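PDB 6G5O: cytochrome P450 from Zobellia galactanivorans, which belongs to the cytochrome P450 family and holds a protoporphyrin IX with its iron in a largely helical fold. Local coordinates for residues H43-F48 against V75-H80; V82-V87 against N329-T334. All blocks are in the same frame, centred on the assembly; numbering follows the deposited sequence.

Interaction 1 of 2, residues H43-F48 against V75-H80. With HEM (protoporphyrin IX containing Fe), chain C.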
loop_
_atom_site.group_PDB
_atom_site.type_symbol
_atom_site.label_atom_id
_atom_site.label_comp_id
_atom_site.label_asym_id
_atom_site.label_seq_id
_atom_site.Cartn_x
_atom_site.Cartn_y
_atom_site.Cartn_z
ATOM N N HIS A 43 9.903 13.196 -8.519
ATOM C CA HIS A 43 9.402 14.183 -9.452
ATOM C C HIS A 43 10.147 14.161 -10.815
ATOM O O HIS A 43 9.604 14.566 -11.838
ATOM C CB HIS A 43 9.478 15.563 -8.815
ATOM C CG HIS A 43 8.959 16.666 -9.682
ATOM N ND1 HIS A 43 7.623 16.807 -9.991
ATOM C CD2 HIS A 43 9.599 17.678 -10.317
ATOM C CE1 HIS A 43 7.459 17.863 -10.770
ATOM N NE2 HIS A 43 8.643 18.405 -10.991
ATOM N N ASN A 44 11.374 13.666 -10.826
ATOM C CA ASN A 44 12.223 13.755 -12.022
ATOM C C ASN A 44 12.182 12.423 -12.781
ATOM O O ASN A 44 13.078 11.571 -12.643
ATOM C CB ASN A 44 13.648 14.131 -11.621
ATOM C CG ASN A 44 14.595 14.248 -12.822
ATOM O OD1 ASN A 44 14.164 14.297 -13.975
ATOM N ND2 ASN A 44 15.885 14.260 -12.543
ATOM N N TYR A 45 11.110 12.256 -13.545
ATOM C CA TYR A 45 10.826 11.000 -14.284
ATOM C C TYR A 45 11.713 10.813 -15.525
ATOM O O TYR A 45 11.866 9.701 -15.997
ATOM C CB TYR A 45 9.354 10.927 -14.719
ATOM C CG TYR A 45 8.957 12.009 -15.708
ATOM C CD1 TYR A 45 9.099 11.799 -17.091
ATOM C CD2 TYR A 45 8.483 13.247 -15.272
ATOM C CE1 TYR A 45 8.747 12.766 -17.996
ATOM C CE2 TYR A 45 8.133 14.234 -16.177
ATOM C CZ TYR A 45 8.280 13.975 -17.543
ATOM O OH TYR A 45 7.942 14.935 -18.466
ATOM N N LYS A 46 12.243 11.915 -16.049
ATOM C CA LYS A 46 13.166 11.873 -17.194
ATOM C C LYS A 46 14.456 11.137 -16.853
ATOM O O LYS A 46 14.859 10.189 -17.551
ATOM C CB LYS A 46 13.462 13.269 -17.702
ATOM C CG LYS A 46 12.358 13.775 -18.627
ATOM C CD LYS A 46 12.893 14.746 -19.669
ATOM C CE LYS A 46 12.803 16.171 -19.162
ATOM N NZ LYS A 46 11.444 16.724 -19.421
ATOM N N THR A 47 15.074 11.525 -15.743
ATOM C CA THR A 47 16.266 10.833 -15.269
ATOM C C THR A 47 15.927 9.496 -14.587
ATOM O O THR A 47 16.609 8.501 -14.808
ATOM C CB THR A 47 17.049 11.716 -14.308
ATOM O OG1 THR A 47 17.331 12.981 -14.922
ATOM C CG2 THR A 47 18.325 11.041 -13.879
ATOM N N PHE A 48 14.879 9.470 -13.761
ATOM C CA PHE A 48 14.493 8.242 -13.030
ATOM C C PHE A 48 13.112 7.728 -13.512
ATOM O O PHE A 48 12.037 8.151 -13.004
ATOM C CB PHE A 48 14.499 8.518 -11.512
ATOM C CG PHE A 48 15.774 9.140 -11.007
ATOM C CD1 PHE A 48 16.914 8.355 -10.821
ATOM C CD2 PHE A 48 15.836 10.497 -10.706
ATOM C CE1 PHE A 48 18.093 8.923 -10.363
ATOM C CE2 PHE A 48 17.003 11.074 -10.228
ATOM C CZ PHE A 48 18.135 10.289 -10.067
ATOM N N VAL A 75 4.397 3.480 -16.646
ATOM C CA VAL A 75 4.271 4.409 -17.771
ATOM C C VAL A 75 4.732 5.783 -17.306
ATOM O O VAL A 75 4.439 6.184 -16.169
ATOM C CB VAL A 75 2.811 4.483 -18.307
ATOM C CG1 VAL A 75 2.734 5.396 -19.505
ATOM C CG2 VAL A 75 2.299 3.107 -18.714
ATOM N N ASP A 76 5.422 6.501 -18.190
ATOM C CA ASP A 76 5.954 7.817 -17.897
ATOM C C ASP A 76 5.082 8.864 -18.541
ATOM O O ASP A 76 4.379 8.577 -19.498
ATOM C CB ASP A 76 7.378 7.981 -18.444
ATOM C CG ASP A 76 8.429 7.201 -17.648
ATOM O OD1 ASP A 76 8.558 7.435 -16.395
ATOM O OD2 ASP A 76 9.164 6.372 -18.278
ATOM N N PRO A 77 5.108 10.100 -18.007
ATOM C CA PRO A 77 4.455 11.210 -18.679
ATOM C C PRO A 77 5.088 11.430 -20.045
ATOM O O PRO A 77 6.212 10.982 -20.250
ATOM C CB PRO A 77 4.764 12.403 -17.773
ATOM C CG PRO A 77 4.988 11.818 -16.444
ATOM C CD PRO A 77 5.633 10.494 -16.695
ATOM N N PRO A 78 4.381 12.085 -20.967
ATOM C CA PRO A 78 2.981 12.568 -20.774
ATOM C C PRO A 78 1.871 11.503 -20.900
ATOM O O PRO A 78 0.726 11.785 -20.585
ATOM C CB PRO A 78 2.817 13.575 -21.907
ATOM C CG PRO A 78 3.697 13.009 -23.001
ATOM C CD PRO A 78 4.899 12.423 -22.302
ATOM N N VAL A 79 2.202 10.319 -21.407
ATOM C CA VAL A 79 1.237 9.273 -21.617
ATOM C C VAL A 79 0.617 8.806 -20.275
ATOM O O VAL A 79 -0.564 8.486 -20.219
ATOM C CB VAL A 79 1.883 8.106 -22.368
ATOM C CG1 VAL A 79 0.907 6.942 -22.477
ATOM C CG2 VAL A 79 2.274 8.555 -23.805
ATOM N N HIS A 80 1.421 8.784 -19.207
ATOM C CA HIS A 80 0.950 8.495 -17.854
ATOM C C HIS A 80 -0.309 9.267 -17.471
ATOM O O HIS A 80 -1.273 8.690 -16.994
ATOM C CB HIS A 80 2.046 8.770 -16.813
ATOM C CG HIS A 80 1.564 8.633 -15.401
ATOM N ND1 HIS A 80 1.155 9.713 -14.659
ATOM C CD2 HIS A 80 1.388 7.546 -14.613
ATOM C CE1 HIS A 80 0.743 9.298 -13.476
ATOM N NE2 HIS A 80 0.896 7.993 -13.412
HETATM C CHA HEM C . 1.056 3.603 -6.166
HETATM C CHB HEM C . 1.552 2.885 -1.415
HETATM C CHC HEM C . -2.841 0.923 -1.219
HETATM C CHD HEM C . -3.083 1.065 -5.998
HETATM C C1A HEM C . 1.554 3.595 -4.882
HETATM C C2A HEM C . 2.818 4.127 -4.494
HETATM C C3A HEM C . 2.929 3.929 -3.189
HETATM C C4A HEM C . 1.774 3.264 -2.720
HETATM C CMA HEM C . 4.105 4.364 -2.379
HETATM C CAA HEM C . 3.860 4.851 -5.347
HETATM C CBA HEM C . 4.612 3.844 -6.204
HETATM C CGA HEM C . 5.582 4.534 -7.136
HETATM O O1A HEM C . 5.949 3.946 -8.150
HETATM O O2A HEM C . 6.019 5.682 -6.937
HETATM C C1B HEM C . 0.396 2.290 -0.955
HETATM C C2B HEM C . 0.155 2.100 0.421
HETATM C C3B HEM C . -1.089 1.518 0.506
HETATM C C4B HEM C . -1.574 1.402 -0.906
HETATM C CMB HEM C . 1.100 2.414 1.541
HETATM C CAB HEM C . -1.928 1.116 1.632
HETATM C CBB HEM C . -1.710 1.412 2.899
HETATM C C1C HEM C . -3.312 0.787 -2.498
HETATM C C2C HEM C . -4.486 0.128 -2.857
HETATM C C3C HEM C . -4.536 0.113 -4.229
HETATM C C4C HEM C . -3.381 0.803 -4.679
HETATM C CMC HEM C . -5.512 -0.450 -1.933
HETATM C CAC HEM C . -5.591 -0.428 -5.096
HETATM C CBC HEM C . -6.708 -1.048 -4.730
HETATM C C1D HEM C . -1.979 1.833 -6.404
HETATM C C2D HEM C . -1.766 2.199 -7.816
HETATM C C3D HEM C . -0.635 2.922 -7.878
HETATM C C4D HEM C . -0.128 2.947 -6.502
HETATM C CMD HEM C . -2.698 1.862 -8.929
HETATM C CAD HEM C . -0.011 3.525 -9.124
HETATM C CBD HEM C . -0.310 5.015 -9.358
HETATM C CGD HEM C . 0.313 5.493 -10.684
HETATM O O1D HEM C . 1.193 4.785 -11.289
HETATM O O2D HEM C . -0.020 6.599 -11.233
HETATM N NA HEM C . 0.940 3.021 -3.780
HETATM N NB HEM C . -0.628 1.860 -1.694
HETATM N NC HEM C . -2.627 1.169 -3.596
HETATM N ND HEM C . -0.981 2.313 -5.680
HETATM FE FE HEM C . -0.801 2.118 -3.786
HETATM O O HOH W 1 8.818 7.522 -12.929
HETATM O O HOH W 2 0.387 0.207 -3.838
#
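A proline-on-aromatic contact at the protein surface joins the turn that follows helix 35-43 to the loop leading into helix 79-92, and Tyr45 and Pro77 carry most of it. The pyrrolidine of Pro77 lies over one face of the Tyr45 phenol ring, with CG 3.8 Å from the ring centroid and only 5° off the ring normal, a well-centred CH-pi contact. Pro77 CD reaches toward the root of the ring, 3.7 Å from Tyr45 CD1, while CB sits under the phenol end, near CZ. The aromatic side chain is folded back over its own backbone, CG lying between N and the carbonyl carbon (chi1 64°), and this torsion turns the ring face to the proline. His327 meets the same ring edge-to-face and also touches Pro77, so a third loop joins the cluster.

Asp76 flanks this pair, OD1 standing 4.0 Å from Tyr45 CB. Its carboxylate is bound chiefly by the backbone N-H groups of Ser50 and Gly51; water 1 extends the link, donating to Phe48 O at 3.3 Å and, weakly, to Asp76 OD1. Four residues on from Asp76, His80 sends NE2 to propionate oxygen O2D of the haem over 2.7 Å, a nearly straight bond (167°) made at the imidazole edge. The direct meeting of the two segments is therefore apolar and dispersive, whereas the polar linkage runs through a water and through neighbouring backbone amides, linking the loop before helix 79-92 to the 43-51 region, close to the residue that binds the haem propionate.

Interaction 2 of 2, residues V82-V87 against N329-T334. With HEM (protoporphyrin IX containing Fe), chain C.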
loop_
_atom_site.group_PDB
_atom_site.type_symbol
_atom_site.label_atom_id
_atom_site.label_comp_id
_atom_site.label_asym_id
_atom_site.label_seq_id
_atom_site.Cartn_x
_atom_site.Cartn_y
_atom_site.Cartn_z
ATOM N N VAL A 82 -2.689 10.648 -19.261
ATOM C CA VAL A 82 -3.850 10.240 -20.037
ATOM C C VAL A 82 -4.489 8.949 -19.451
ATOM O O VAL A 82 -5.690 8.932 -19.183
ATOM C CB VAL A 82 -3.483 10.000 -21.524
ATOM C CG1 VAL A 82 -4.718 9.569 -22.305
ATOM C CG2 VAL A 82 -2.867 11.251 -22.191
ATOM N N TYR A 83 -3.714 7.876 -19.242
ATOM C CA TYR A 83 -4.262 6.663 -18.598
ATOM C C TYR A 83 -4.797 7.001 -17.175
ATOM O O TYR A 83 -5.806 6.493 -16.716
ATOM C CB TYR A 83 -3.194 5.606 -18.430
ATOM C CG TYR A 83 -2.846 4.775 -19.644
ATOM C CD1 TYR A 83 -3.828 4.056 -20.313
ATOM C CD2 TYR A 83 -1.531 4.657 -20.077
ATOM C CE1 TYR A 83 -3.512 3.251 -21.389
ATOM C CE2 TYR A 83 -1.202 3.863 -21.168
ATOM C CZ TYR A 83 -2.204 3.157 -21.819
ATOM O OH TYR A 83 -1.936 2.359 -22.901
ATOM N N ARG A 84 -4.048 7.829 -16.479
ATOM C CA ARG A 84 -4.394 8.194 -15.129
ATOM C C ARG A 84 -5.746 8.922 -15.085
ATOM O O ARG A 84 -6.558 8.632 -14.208
ATOM C CB ARG A 84 -3.296 9.025 -14.472
ATOM C CG ARG A 84 -3.667 9.216 -12.995
ATOM C CD ARG A 84 -2.492 9.293 -12.057
ATOM N NE ARG A 84 -2.967 9.735 -10.776
ATOM C CZ ARG A 84 -2.410 9.460 -9.608
ATOM N NH1 ARG A 84 -1.346 8.680 -9.518
ATOM N NH2 ARG A 84 -2.986 9.945 -8.505
ATOM N N ALA A 85 -6.000 9.829 -16.041
ATOM C CA ALA A 85 -7.295 10.557 -16.109
ATOM C C ALA A 85 -8.456 9.630 -16.404
ATOM O O ALA A 85 -9.573 9.876 -15.940
ATOM C CB ALA A 85 -7.265 11.681 -17.157
ATOM N N ILE A 86 -8.204 8.552 -17.149
ATOM C CA ILE A 86 -9.222 7.526 -17.334
ATOM C C ILE A 86 -9.635 6.832 -16.031
ATOM O O ILE A 86 -10.803 6.657 -15.786
ATOM C CB ILE A 86 -8.759 6.411 -18.285
ATOM C CG1 ILE A 86 -8.672 6.912 -19.718
ATOM C CG2 ILE A 86 -9.754 5.248 -18.253
ATOM C CD1 ILE A 86 -7.741 6.064 -20.571
ATOM N N VAL A 87 -8.679 6.404 -15.231
ATOM C CA VAL A 87 -9.004 5.566 -14.070
ATOM C C VAL A 87 -9.223 6.356 -12.763
ATOM O O VAL A 87 -9.712 5.811 -11.800
ATOM C CB VAL A 87 -7.910 4.490 -13.848
ATOM C CG1 VAL A 87 -7.805 3.593 -15.103
ATOM C CG2 VAL A 87 -6.567 5.127 -13.519
ATOM N N ASN A 329 1.712 9.093 -7.393
ATOM C CA ASN A 329 1.175 8.958 -6.037
ATOM C C ASN A 329 -0.023 8.000 -6.014
ATOM O O ASN A 329 -0.815 7.921 -6.967
ATOM C CB ASN A 329 0.839 10.302 -5.382
ATOM C CG ASN A 329 -0.338 11.001 -6.037
ATOM O OD1 ASN A 329 -0.159 11.808 -6.958
ATOM N ND2 ASN A 329 -1.554 10.671 -5.589
ATOM N N CYS A 330 -0.114 7.233 -4.932
ATOM C CA CYS A 330 -1.051 6.094 -4.842
ATOM C C CYS A 330 -2.512 6.382 -5.209
ATOM O O CYS A 330 -3.191 7.137 -4.505
ATOM C CB CYS A 330 -1.036 5.511 -3.427
ATOM S SG CYS A 330 -1.998 4.014 -3.221
ATOM N N LEU A 331 -2.989 5.700 -6.255
ATOM C CA LEU A 331 -4.416 5.757 -6.644
ATOM C C LEU A 331 -5.362 5.066 -5.649
ATOM O O LEU A 331 -6.531 5.421 -5.554
ATOM C CB LEU A 331 -4.626 5.144 -8.055
ATOM C CG LEU A 331 -4.349 6.076 -9.233
ATOM C CD1 LEU A 331 -4.369 5.342 -10.566
ATOM C CD2 LEU A 331 -5.394 7.167 -9.278
ATOM N N GLY A 332 -4.878 4.055 -4.955
ATOM C CA GLY A 332 -5.662 3.393 -3.891
ATOM C C GLY A 332 -5.751 4.155 -2.571
ATOM O O GLY A 332 -6.340 3.667 -1.591
ATOM N N ALA A 333 -5.179 5.365 -2.525
ATOM C CA ALA A 333 -5.004 6.070 -1.266
ATOM C C ALA A 333 -6.340 6.394 -0.606
ATOM O O ALA A 333 -6.502 6.249 0.623
ATOM C CB ALA A 333 -4.193 7.328 -1.476
ATOM N N THR A 334 -7.296 6.809 -1.432
ATOM C CA THR A 334 -8.626 7.122 -0.971
ATOM C C THR A 334 -9.364 5.903 -0.350
ATOM O O THR A 334 -9.957 5.984 0.752
ATOM C CB THR A 334 -9.464 7.675 -2.128
ATOM O OG1 THR A 334 -8.783 8.759 -2.753
ATOM C CG2 THR A 334 -10.805 8.224 -1.603
HETATM C CHA HEM C . 1.056 3.603 -6.166
HETATM C CHB HEM C . 1.552 2.885 -1.415
HETATM C CHC HEM C . -2.841 0.923 -1.219
HETATM C CHD HEM C . -3.083 1.065 -5.998
HETATM C C1A HEM C . 1.554 3.595 -4.882
HETATM C C2A HEM C . 2.818 4.127 -4.494
HETATM C C3A HEM C . 2.929 3.929 -3.189
HETATM C C4A HEM C . 1.774 3.264 -2.720
HETATM C CMA HEM C . 4.105 4.364 -2.379
HETATM C CAA HEM C . 3.860 4.851 -5.347
HETATM C CBA HEM C . 4.612 3.844 -6.204
HETATM C CGA HEM C . 5.582 4.534 -7.136
HETATM O O1A HEM C . 5.949 3.946 -8.150
HETATM O O2A HEM C . 6.019 5.682 -6.937
HETATM C C1B HEM C . 0.396 2.290 -0.955
HETATM C C2B HEM C . 0.155 2.100 0.421
HETATM C C3B HEM C . -1.089 1.518 0.506
HETATM C C4B HEM C . -1.574 1.402 -0.906
HETATM C CMB HEM C . 1.100 2.414 1.541
HETATM C CAB HEM C . -1.928 1.116 1.632
HETATM C CBB HEM C . -1.710 1.412 2.899
HETATM C C1C HEM C . -3.312 0.787 -2.498
HETATM C C2C HEM C . -4.486 0.128 -2.857
HETATM C C3C HEM C . -4.536 0.113 -4.229
HETATM C C4C HEM C . -3.381 0.803 -4.679
HETATM C CMC HEM C . -5.512 -0.450 -1.933
HETATM C CAC HEM C . -5.591 -0.428 -5.096
HETATM C CBC HEM C . -6.708 -1.048 -4.730
HETATM C C1D HEM C . -1.979 1.833 -6.404
HETATM C C2D HEM C . -1.766 2.199 -7.816
HETATM C C3D HEM C . -0.635 2.922 -7.878
HETATM C C4D HEM C . -0.128 2.947 -6.502
HETATM C CMD HEM C . -2.698 1.862 -8.929
HETATM C CAD HEM C . -0.011 3.525 -9.124
HETATM C CBD HEM C . -0.310 5.015 -9.358
HETATM C CGD HEM C . 0.313 5.493 -10.684
HETATM O O1D HEM C . 1.193 4.785 -11.289
HETATM O O2D HEM C . -0.020 6.599 -11.233
HETATM N NA HEM C . 0.940 3.021 -3.780
HETATM N NB HEM C . -0.628 1.860 -1.694
HETATM N NC HEM C . -2.627 1.169 -3.596
HETATM N ND HEM C . -0.981 2.313 -5.680
HETATM FE FE HEM C . -0.801 2.118 -3.786
HETATM O O HOH W 2 0.387 0.207 -3.838
#
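One carbonyl oxygen, that of Asn329, takes both terminal nitrogens of the Arg84 guanidinium, while the same arginine also holds a haem propionate. The setting is the cysteine-ligand loop of the cytochrome P450 fold: Cys330 SG binds the haem iron at 2.3 Å, with water 2 as another iron ligand, and a type I turn from Cys330 to Ala333 leads into helix 333-350. Helix 79-92 packs against this loop, and from it Arg84 extends with CG anti to the backbone N (chi1 -173°) and a bend at chi2.

The two bonds to Asn329 O are unequal. Arg84 NH1 donates to Asn329 O over 2.7 Å at 159°, in the plane of the carbonyl and nearly in that of the guanidinium; Arg84 NH2 reaches the same Asn329 O weakly, at 3.3 Å. From Arg84 NH1 a further bond runs to propionate oxygen O2D of the haem, 3.0 Å away, so this nitrogen bridges the haem and the backbone immediately before its cysteine ligand. The buried positive charge would be expected to stabilise the propionate in its ionised form. A long, weak ion pair with Glu88 lies at NE.

Leu331 covers one face of the Arg84 guanidinium, CD2 lying 3.6 Å above its plane toward the rim, as the two side chains run antiparallel alongside one another. The leucine also lies against the haem, CB close to methyl CMD, and Gly332 packs nearby with CA 3.5 Å from C3C of the porphyrin. About one turn beyond Arg84 on the helix, the side chain of Val87 lies roughly perpendicular to that of Leu331, and Leu331 CD1, the other methyl, meets Val87 CG2 at 3.7 Å.

Helix 79-92 shows how one element can serve two neighbouring contacts: its start belongs to interaction 1 and its next turn to interaction 2, with centres about 15 Å apart on the same side of the chain's centre. The haem unites them. His80 and Arg84, four residues apart, converge on one propionate oxygen, O2D, which thus receives a donor from each contact; His328 and Arg272 supply further hydrogen bonds to the haem. Interaction 1 is a surface contact that ties the loop before the helix to the 43-48 turn, whereas interaction 2 is buried and joins the helix to the loop bearing the iron's cysteine ligand.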